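Local coordinates for protein putative adenosine kinase (Schistosoma mansoni, PDB 3VAS) that probably catalyses the phosphorylation of adenosine to AMP as a ribokinase-type (pfkB family) nucleoside kinase, here holding adenosine in its pocket, at residues G108-G113 and L136-V141; C211-A216 and I236-E241; E243-G248 and D256-T261. All coordinates share one frame; numbering follows the deposited sequence.

Interaction 1: G108-G113 and L136-V141; sequences GADIQG and LMTGKV. With ADN (adenosine), chain C.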
loop_
_atom_site.group_PDB
_atom_site.type_symbol
_atom_site.label_atom_id
_atom_site.label_comp_id
_atom_site.label_asym_id
_atom_site.label_seq_id
_atom_site.Cartn_x
_atom_site.Cartn_y
_atom_site.Cartn_z
ATOM N N GLY A 108 -7.140 -0.453 17.884
ATOM C CA GLY A 108 -7.353 -0.469 19.319
ATOM C C GLY A 108 -8.763 -0.030 19.683
ATOM O O GLY A 108 -9.530 0.395 18.816
ATOM N N ALA A 109 -9.111 -0.137 20.963
ATOM C CA ALA A 109 -10.421 0.298 21.437
ATOM C C ALA A 109 -10.357 1.750 21.891
ATOM O O ALA A 109 -10.600 2.064 23.054
ATOM C CB ALA A 109 -10.908 -0.595 22.575
ATOM N N ASP A 110 -10.012 2.628 20.961
ATOM C CA ASP A 110 -9.884 4.045 21.251
ATOM C C ASP A 110 -10.616 4.859 20.190
ATOM O O ASP A 110 -11.163 4.300 19.238
ATOM C CB ASP A 110 -8.404 4.450 21.334
ATOM C CG ASP A 110 -7.568 3.898 20.178
ATOM O OD1 ASP A 110 -6.327 3.830 20.323
ATOM O OD2 ASP A 110 -8.143 3.532 19.129
ATOM N N ILE A 111 -10.626 6.176 20.355
ATOM C CA ILE A 111 -11.335 7.038 19.421
ATOM C C ILE A 111 -10.708 7.017 18.025
ATOM O O ILE A 111 -11.421 7.126 17.025
ATOM C CB ILE A 111 -11.448 8.487 19.940
ATOM C CG1 ILE A 111 -12.450 9.273 19.089
ATOM C CG2 ILE A 111 -10.076 9.165 19.976
ATOM C CD1 ILE A 111 -12.599 10.707 19.494
ATOM N N GLN A 112 -9.385 6.855 17.960
ATOM C CA GLN A 112 -8.677 6.800 16.683
ATOM C C GLN A 112 -9.162 5.615 15.861
ATOM O O GLN A 112 -9.426 5.740 14.660
ATOM C CB GLN A 112 -7.160 6.710 16.885
ATOM C CG GLN A 112 -6.512 7.967 17.469
ATOM C CD GLN A 112 -6.577 8.019 18.988
ATOM O OE1 GLN A 112 -7.200 7.168 19.632
ATOM N NE2 GLN A 112 -5.922 9.017 19.569
ATOM N N GLY A 113 -9.287 4.467 16.521
ATOM C CA GLY A 113 -9.744 3.260 15.858
ATOM C C GLY A 113 -11.175 3.408 15.378
ATOM O O GLY A 113 -11.514 3.003 14.265
ATOM N N LEU A 136 -3.582 -1.426 24.374
ATOM C CA LEU A 136 -2.819 -1.257 23.139
ATOM C C LEU A 136 -3.588 -0.345 22.176
ATOM O O LEU A 136 -4.719 -0.645 21.791
ATOM C CB LEU A 136 -2.505 -2.609 22.496
ATOM C CG LEU A 136 -1.582 -2.594 21.270
ATOM C CD1 LEU A 136 -0.289 -1.845 21.567
ATOM C CD2 LEU A 136 -1.277 -4.012 20.799
ATOM N N MET A 137 -2.975 0.776 21.803
ATOM C CA MET A 137 -3.650 1.805 21.017
ATOM C C MET A 137 -3.478 1.633 19.513
ATOM O O MET A 137 -2.501 1.042 19.049
ATOM C CB MET A 137 -3.182 3.202 21.443
ATOM C CG MET A 137 -3.469 3.547 22.920
ATOM S SD MET A 137 -5.219 3.744 23.332
ATOM C CE MET A 137 -5.711 2.090 23.825
ATOM N N THR A 138 -4.449 2.147 18.763
ATOM C CA THR A 138 -4.395 2.132 17.310
ATOM C C THR A 138 -3.066 2.719 16.836
ATOM O O THR A 138 -2.608 3.733 17.363
ATOM C CB THR A 138 -5.564 2.941 16.708
ATOM O OG1 THR A 138 -6.807 2.314 17.055
ATOM C CG2 THR A 138 -5.446 3.021 15.191
ATOM N N GLY A 139 -2.442 2.066 15.861
ATOM C CA GLY A 139 -1.173 2.529 15.332
ATOM C C GLY A 139 -1.254 3.920 14.724
ATOM O O GLY A 139 -2.336 4.404 14.387
ATOM N N LYS A 140 -0.102 4.561 14.580
ATOM C CA LYS A 140 -0.042 5.923 14.074
ATOM C C LYS A 140 1.227 6.143 13.256
ATOM O O LYS A 140 2.248 5.480 13.479
ATOM C CB LYS A 140 -0.087 6.913 15.237
ATOM C CG LYS A 140 0.931 6.603 16.325
ATOM C CD LYS A 140 0.800 7.544 17.513
ATOM C CE LYS A 140 1.674 7.087 18.670
ATOM N NZ LYS A 140 1.521 7.968 19.866
ATOM N N VAL A 141 1.156 7.079 12.314
ATOM C CA VAL A 141 2.308 7.445 11.502
ATOM C C VAL A 141 2.600 8.930 11.670
ATOM O O VAL A 141 1.732 9.770 11.450
ATOM C CB VAL A 141 2.072 7.157 10.003
ATOM C CG1 VAL A 141 3.334 7.464 9.198
ATOM C CG2 VAL A 141 1.640 5.710 9.791
HETATM O "O5'" ADN C . 1.837 5.474 1.321
HETATM C "C5'" ADN C . 1.624 6.395 2.389
HETATM C "C4'" ADN C . 0.882 5.746 3.532
HETATM O "O4'" ADN C . 1.679 4.689 4.089
HETATM C "C3'" ADN C . 0.521 6.655 4.712
HETATM O "O3'" ADN C . -0.885 6.912 4.706
HETATM C "C2'" ADN C . 0.880 5.819 5.962
HETATM O "O2'" ADN C . -0.145 5.733 6.927
HETATM C "C1'" ADN C . 1.205 4.443 5.379
HETATM N N9 ADN C . 2.204 3.684 6.131
HETATM C C8 ADN C . 3.346 4.135 6.614
HETATM N N7 ADN C . 3.996 3.019 7.322
HETATM C C5 ADN C . 3.146 1.878 7.224
HETATM C C6 ADN C . 3.268 0.578 7.708
HETATM N N6 ADN C . 4.431 0.201 8.466
HETATM N N1 ADN C . 2.261 -0.346 7.462
HETATM C C2 ADN C . 1.150 0.009 6.740
HETATM N N3 ADN C . 1.030 1.287 6.260
HETATM C C4 ADN C . 2.060 2.226 6.522
HETATM O O HOH W 1 -7.170 -1.547 22.745
HETATM O O HOH W 2 -3.921 5.509 18.770
#
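An N-capped helix start meets a strand where Asp110, the N-cap of helix 111-122, grips Thr138 near the start of strand 138-145, in the ribokinase-like fold of the pfkB family. The carboxylate of Asp110 takes the backbone N-H and the hydroxyl of this threonine. Thr138 N reaches OD1 of Asp110 at 3.0 Å on the syn side, 16° out of the carboxylate plane, while Thr138 OG1 donates to the syn lone pair of Asp110 OD2 at 2.8 Å. The same OD2 also accepts the capping bond from Gly113 N (3.0 Å), which arrives from above the carboxylate plane, so three donors fix the rotation of the group. With chi1 at 47°, CG of Asp110 lies between its own backbone N and carbonyl carbon, and the carboxylate is thereby brought to the strand and the helix turn together. Thr138 OG1 works in both directions, for it also accepts from Gly108 N at 2.9 Å; the donor to Asp110 is itself held by the loop ahead of the helix. The bent chain of Met137 crosses the aspartate obliquely, its SD 3.2 Å from Asp110 OD1. Water adds two bridges, one from Ala109 N to Leu136 O and one from Thr138 O to OD1 of Asp110, the latter weak at the carboxylate. Farther along, the strand pairs with strand 27-40 through backbone bonds of Gly139 and Val141 to Leu35, and it enters the nucleoside pocket, where Val141 CG2 packs 3.4 Å from the ribose O2' of adenosine.

Interaction 2: C211-A216 and I236-E241; sequences CFNLSA and IVFGNE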
loop_
_atom_site.group_PDB
_atom_site.type_symbol
_atom_site.label_atom_id
_atom_site.label_comp_id
_atom_site.label_asym_id
_atom_site.label_seq_id
_atom_site.Cartn_x
_atom_site.Cartn_y
_atom_site.Cartn_z
ATOM N N CYS A 211 -2.514 -9.211 -5.731
ATOM C CA CYS A 211 -1.693 -8.038 -6.015
ATOM C C CYS A 211 -0.857 -7.646 -4.803
ATOM O O CYS A 211 -1.370 -7.552 -3.687
ATOM C CB CYS A 211 -2.575 -6.865 -6.456
ATOM S SG CYS A 211 -3.734 -7.284 -7.792
ATOM N N PHE A 212 0.431 -7.410 -5.032
ATOM C CA PHE A 212 1.389 -7.219 -3.952
ATOM C C PHE A 212 2.206 -5.953 -4.176
ATOM O O PHE A 212 2.629 -5.671 -5.297
ATOM C CB PHE A 212 2.303 -8.446 -3.866
ATOM C CG PHE A 212 3.330 -8.376 -2.765
ATOM C CD1 PHE A 212 2.942 -8.357 -1.433
ATOM C CD2 PHE A 212 4.683 -8.357 -3.064
ATOM C CE1 PHE A 212 3.886 -8.298 -0.418
ATOM C CE2 PHE A 212 5.637 -8.297 -2.056
ATOM C CZ PHE A 212 5.238 -8.269 -0.730
ATOM N N ASN A 213 2.415 -5.185 -3.112
ATOM C CA ASN A 213 3.216 -3.966 -3.198
ATOM C C ASN A 213 4.522 -4.108 -2.406
ATOM O O ASN A 213 4.504 -4.536 -1.251
ATOM C CB ASN A 213 2.408 -2.764 -2.691
ATOM C CG ASN A 213 2.910 -1.434 -3.252
ATOM O OD1 ASN A 213 4.078 -1.073 -3.092
ATOM N ND2 ASN A 213 2.020 -0.703 -3.921
ATOM N N LEU A 214 5.647 -3.761 -3.025
ATOM C CA LEU A 214 6.940 -3.808 -2.332
ATOM C C LEU A 214 6.970 -2.839 -1.139
ATOM O O LEU A 214 7.692 -3.059 -0.163
ATOM C CB LEU A 214 8.104 -3.522 -3.297
ATOM C CG LEU A 214 8.321 -4.474 -4.483
ATOM C CD1 LEU A 214 9.505 -4.035 -5.347
ATOM C CD2 LEU A 214 8.508 -5.913 -4.009
ATOM N N SER A 215 6.193 -1.763 -1.243
ATOM C CA SER A 215 5.884 -0.871 -0.118
ATOM C C SER A 215 7.008 0.038 0.407
ATOM O O SER A 215 6.794 1.238 0.573
ATOM C CB SER A 215 5.231 -1.643 1.034
ATOM O OG SER A 215 4.008 -2.217 0.611
ATOM N N ALA A 216 8.183 -0.529 0.677
ATOM C CA ALA A 216 9.300 0.229 1.247
ATOM C C ALA A 216 10.624 -0.531 1.116
ATOM O O ALA A 216 10.647 -1.760 1.191
ATOM C CB ALA A 216 9.026 0.553 2.713
ATOM N N ILE A 236 0.381 -9.776 -9.749
ATOM C CA ILE A 236 0.791 -8.409 -10.061
ATOM C C ILE A 236 1.637 -7.845 -8.921
ATOM O O ILE A 236 1.263 -7.955 -7.752
ATOM C CB ILE A 236 -0.431 -7.485 -10.283
ATOM C CG1 ILE A 236 -1.359 -8.055 -11.361
ATOM C CG2 ILE A 236 0.013 -6.074 -10.661
ATOM C CD1 ILE A 236 -2.555 -7.173 -11.665
ATOM N N VAL A 237 2.779 -7.251 -9.264
ATOM C CA VAL A 237 3.653 -6.644 -8.264
ATOM C C VAL A 237 3.885 -5.169 -8.573
ATOM O O VAL A 237 4.276 -4.816 -9.687
ATOM C CB VAL A 237 5.022 -7.363 -8.180
ATOM C CG1 VAL A 237 5.914 -6.702 -7.136
ATOM C CG2 VAL A 237 4.838 -8.841 -7.865
ATOM N N PHE A 238 3.627 -4.318 -7.583
ATOM C CA PHE A 238 3.859 -2.886 -7.698
ATOM C C PHE A 238 5.110 -2.506 -6.917
ATOM O O PHE A 238 5.376 -3.059 -5.846
ATOM C CB PHE A 238 2.682 -2.097 -7.112
ATOM C CG PHE A 238 1.385 -2.269 -7.855
ATOM C CD1 PHE A 238 1.039 -1.403 -8.881
ATOM C CD2 PHE A 238 0.497 -3.275 -7.507
ATOM C CE1 PHE A 238 -0.159 -1.544 -9.554
ATOM C CE2 PHE A 238 -0.715 -3.423 -8.178
ATOM C CZ PHE A 238 -1.041 -2.556 -9.203
ATOM N N GLY A 239 5.859 -1.539 -7.434
ATOM C CA GLY A 239 7.021 -1.029 -6.730
ATOM C C GLY A 239 7.357 0.367 -7.201
ATOM O O GLY A 239 6.822 0.829 -8.207
ATOM N N ASN A 240 8.226 1.052 -6.469
ATOM C CA ASN A 240 8.790 2.309 -6.960
ATOM C C ASN A 240 10.302 2.182 -7.160
ATOM O O ASN A 240 10.873 1.124 -6.903
ATOM C CB ASN A 240 8.419 3.500 -6.060
ATOM C CG ASN A 240 9.031 3.415 -4.665
ATOM O OD1 ASN A 240 10.027 2.730 -4.443
ATOM N ND2 ASN A 240 8.430 4.125 -3.716
ATOM N N GLU A 241 10.943 3.257 -7.604
ATOM C CA GLU A 241 12.365 3.215 -7.936
ATOM C C GLU A 241 13.276 2.836 -6.756
ATOM O O GLU A 241 14.160 1.994 -6.904
ATOM C CB GLU A 241 12.813 4.538 -8.568
ATOM C CG GLU A 241 14.211 4.487 -9.174
ATOM C CD GLU A 241 14.377 5.452 -10.329
ATOM O OE1 GLU A 241 15.005 5.067 -11.338
ATOM O OE2 GLU A 241 13.877 6.594 -10.231
#
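The Phe238 ring has Cys211 CB and the carbonyl oxygen of Phe212 at its edge, near the ring plane, with CB of Cys211 4.3 Å from CE2 of Phe238. The Asn213 amide lies only 17° from parallel to this ring, but its ND2 approaches obliquely and comes nearest to Phe238 CB, at 3.5 Å. That amide is held at both ends: ND2 bonds to Tyr183 OH, and OD1 accepts Ser215 N at 2.9 Å, in the carbonyl plane on a lone pair, closing an Asx turn as the chain leaves the strand. These groups belong to two neighbouring parallel strands, 209-213 and 236-240, in the central sheet of the ribokinase-like fold. Their ladder runs from Phe212 N to Ile236 O (2.9 Å), from Phe238 N to Phe212 O (2.8 Å), and from Leu214 N to Phe238 O (2.9 Å). Cys211 SG meets Ile236 CD1 on the same face as Phe238, where Ile327 and Tyr330 of helix 318-330 close over the sheet. Across the sheet, Phe212 and Val237 point toward helices 224-231 and 257-267; there Leu214, its CG anti to the carbonyl carbon (chi1 -61°), lays CD2 obliquely against Val237 CG1 at 4.1 Å.

Interaction 3: E243-G248 and D256-T261; sequences EAEAYG and DTVHAT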
loop_
_atom_site.group_PDB
_atom_site.type_symbol
_atom_site.label_atom_id
_atom_site.label_comp_id
_atom_site.label_asym_id
_atom_site.label_seq_id
_atom_site.Cartn_x
_atom_site.Cartn_y
_atom_site.Cartn_z
ATOM N N GLU A 243 12.511 1.164 -4.056
ATOM C CA GLU A 243 12.257 -0.223 -3.662
ATOM C C GLU A 243 12.915 -1.203 -4.630
ATOM O O GLU A 243 13.452 -2.232 -4.222
ATOM C CB GLU A 243 10.750 -0.496 -3.576
ATOM C CG GLU A 243 10.050 0.272 -2.464
ATOM C CD GLU A 243 8.600 0.587 -2.785
ATOM O OE1 GLU A 243 8.062 0.005 -3.751
ATOM O OE2 GLU A 243 8.000 1.427 -2.077
ATOM N N ALA A 244 12.856 -0.882 -5.916
ATOM C CA ALA A 244 13.485 -1.704 -6.934
ATOM C C ALA A 244 15.000 -1.700 -6.731
ATOM O O ALA A 244 15.655 -2.735 -6.850
ATOM C CB ALA A 244 13.126 -1.191 -8.327
ATOM N N GLU A 245 15.539 -0.528 -6.408
ATOM C CA GLU A 245 16.972 -0.370 -6.169
ATOM C C GLU A 245 17.424 -1.203 -4.968
ATOM O O GLU A 245 18.424 -1.914 -5.038
ATOM C CB GLU A 245 17.315 1.103 -5.941
ATOM C CG GLU A 245 18.735 1.476 -6.326
ATOM C CD GLU A 245 18.839 1.974 -7.756
ATOM O OE1 GLU A 245 18.004 2.816 -8.151
ATOM O OE2 GLU A 245 19.751 1.525 -8.483
ATOM N N ALA A 246 16.679 -1.125 -3.872
ATOM C CA ALA A 246 17.027 -1.881 -2.676
ATOM C C ALA A 246 16.862 -3.379 -2.915
ATOM O O ALA A 246 17.685 -4.175 -2.471
ATOM C CB ALA A 246 16.194 -1.428 -1.495
ATOM N N TYR A 247 15.802 -3.755 -3.627
ATOM C CA TYR A 247 15.569 -5.154 -3.970
ATOM C C TYR A 247 16.712 -5.683 -4.827
ATOM O O TYR A 247 17.237 -6.779 -4.590
ATOM C CB TYR A 247 14.249 -5.303 -4.729
ATOM C CG TYR A 247 13.878 -6.731 -5.071
ATOM C CD1 TYR A 247 12.967 -7.437 -4.292
ATOM C CD2 TYR A 247 14.425 -7.371 -6.178
ATOM C CE1 TYR A 247 12.620 -8.737 -4.602
ATOM C CE2 TYR A 247 14.087 -8.678 -6.490
ATOM C CZ TYR A 247 13.183 -9.353 -5.700
ATOM O OH TYR A 247 12.840 -10.650 -6.007
ATOM N N GLY A 248 17.085 -4.895 -5.832
ATOM C CA GLY A 248 18.134 -5.276 -6.756
ATOM C C GLY A 248 19.463 -5.500 -6.065
ATOM O O GLY A 248 20.127 -6.511 -6.305
ATOM N N ASP A 256 22.331 -2.003 -14.195
ATOM C CA ASP A 256 20.991 -1.830 -14.758
ATOM C C ASP A 256 19.917 -2.201 -13.733
ATOM O O ASP A 256 18.902 -2.817 -14.065
ATOM C CB ASP A 256 20.845 -2.674 -16.031
ATOM C CG ASP A 256 19.791 -2.133 -16.977
ATOM O OD1 ASP A 256 19.575 -0.902 -16.993
ATOM O OD2 ASP A 256 19.181 -2.942 -17.711
ATOM N N THR A 257 20.157 -1.800 -12.487
ATOM C CA THR A 257 19.447 -2.340 -11.331
ATOM C C THR A 257 17.921 -2.326 -11.435
ATOM O O THR A 257 17.276 -3.344 -11.177
ATOM C CB THR A 257 19.900 -1.654 -10.022
ATOM O OG1 THR A 257 21.333 -1.651 -9.956
ATOM C CG2 THR A 257 19.350 -2.394 -8.815
ATOM N N VAL A 258 17.347 -1.191 -11.828
ATOM C CA VAL A 258 15.892 -1.059 -11.839
ATOM C C VAL A 258 15.226 -1.921 -12.919
ATOM O O VAL A 258 14.253 -2.620 -12.639
ATOM C CB VAL A 258 15.439 0.412 -11.949
ATOM C CG1 VAL A 258 13.928 0.493 -11.952
ATOM C CG2 VAL A 258 16.011 1.225 -10.790
ATOM N N HIS A 259 15.761 -1.882 -14.137
ATOM C CA HIS A 259 15.304 -2.769 -15.206
ATOM C C HIS A 259 15.537 -4.238 -14.851
ATOM O O HIS A 259 14.658 -5.078 -15.044
ATOM C CB HIS A 259 16.002 -2.437 -16.529
ATOM C CG HIS A 259 15.515 -1.175 -17.172
ATOM N ND1 HIS A 259 14.779 -1.170 -18.339
ATOM C CD2 HIS A 259 15.655 0.122 -16.810
ATOM C CE1 HIS A 259 14.490 0.077 -18.670
ATOM N NE2 HIS A 259 15.012 0.881 -17.760
ATOM N N ALA A 260 16.724 -4.542 -14.332
ATOM C CA ALA A 260 17.059 -5.907 -13.930
ATOM C C ALA A 260 16.110 -6.435 -12.852
ATOM O O ALA A 260 15.718 -7.600 -12.878
ATOM C CB ALA A 260 18.508 -5.989 -13.457
ATOM N N THR A 261 15.740 -5.574 -11.911
ATOM C CA THR A 261 14.812 -5.957 -10.850
ATOM C C THR A 261 13.436 -6.291 -11.419
ATOM O O THR A 261 12.811 -7.276 -11.020
ATOM C CB THR A 261 14.674 -4.843 -9.788
ATOM O OG1 THR A 261 15.905 -4.709 -9.068
ATOM C CG2 THR A 261 13.555 -5.164 -8.807
#
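Thr261 fits against the turn from Ala244 to Gly248, its hydroxyl by Ala244 O and its methyl by the Tyr247 ring. Thr261 OG1 is 3.0 Å from Ala244 O across the contact and 2.9 Å from Thr257 O in its own helix. With OG1 beside the backbone N (chi1 -68°) and CG2 therefore anti to it, the methyl is turned toward Tyr247 and comes obliquely to within 3.5 Å of its CD2, while also lying by Ala244 CB. Gly248 lets the backbones close in: its CA is 3.3 Å from Thr261 OG1 and 3.7 Å from the methyl CG2 of Thr257. At the outer margin Glu245 bends at chi2, and its side chain crosses those of Thr257 and Val258 at about a right angle, with OE2 3.5 Å from Thr257 CB and OE1 beside Val258 CG2. Val258 CG1 meets Ala244 CB at 4.1 Å.

The next shell holds these groups in place: Tyr247 OH bonds to Asp228 and its ring stacks with His251, while Thr257 OG1 bonds to Leu253 O. The axes of segments 243-248 and 257-261 approach to 8.3 Å at 79°, within helices 241-250 and 257-267, with helix 217-222 flanking the first and strand 287-293 touching the second through Leu290.

The three contacts follow one another along the chain without interleaving. Interactions 1 and 2 both reach the central beta-sheet of the ribokinase-like fold, with centres about 26 Å apart; the first contributes Val141 to the adenosine pocket, and in the second the side chain of Asn213 lies about 8 Å from the bound adenosine. Interaction 3 lies on the other side of the chain's centre from interaction 1, about 35 Å away between centres. It adjoins interaction 2, whose centre is about 12 Å off: strand 236-240 runs directly into helix 241-250, and Glu243 OE1 of that helix packs 3.6 Å from Leu214 CB. One strand of the buried pair thus leads straight into the first helix of the outer pair.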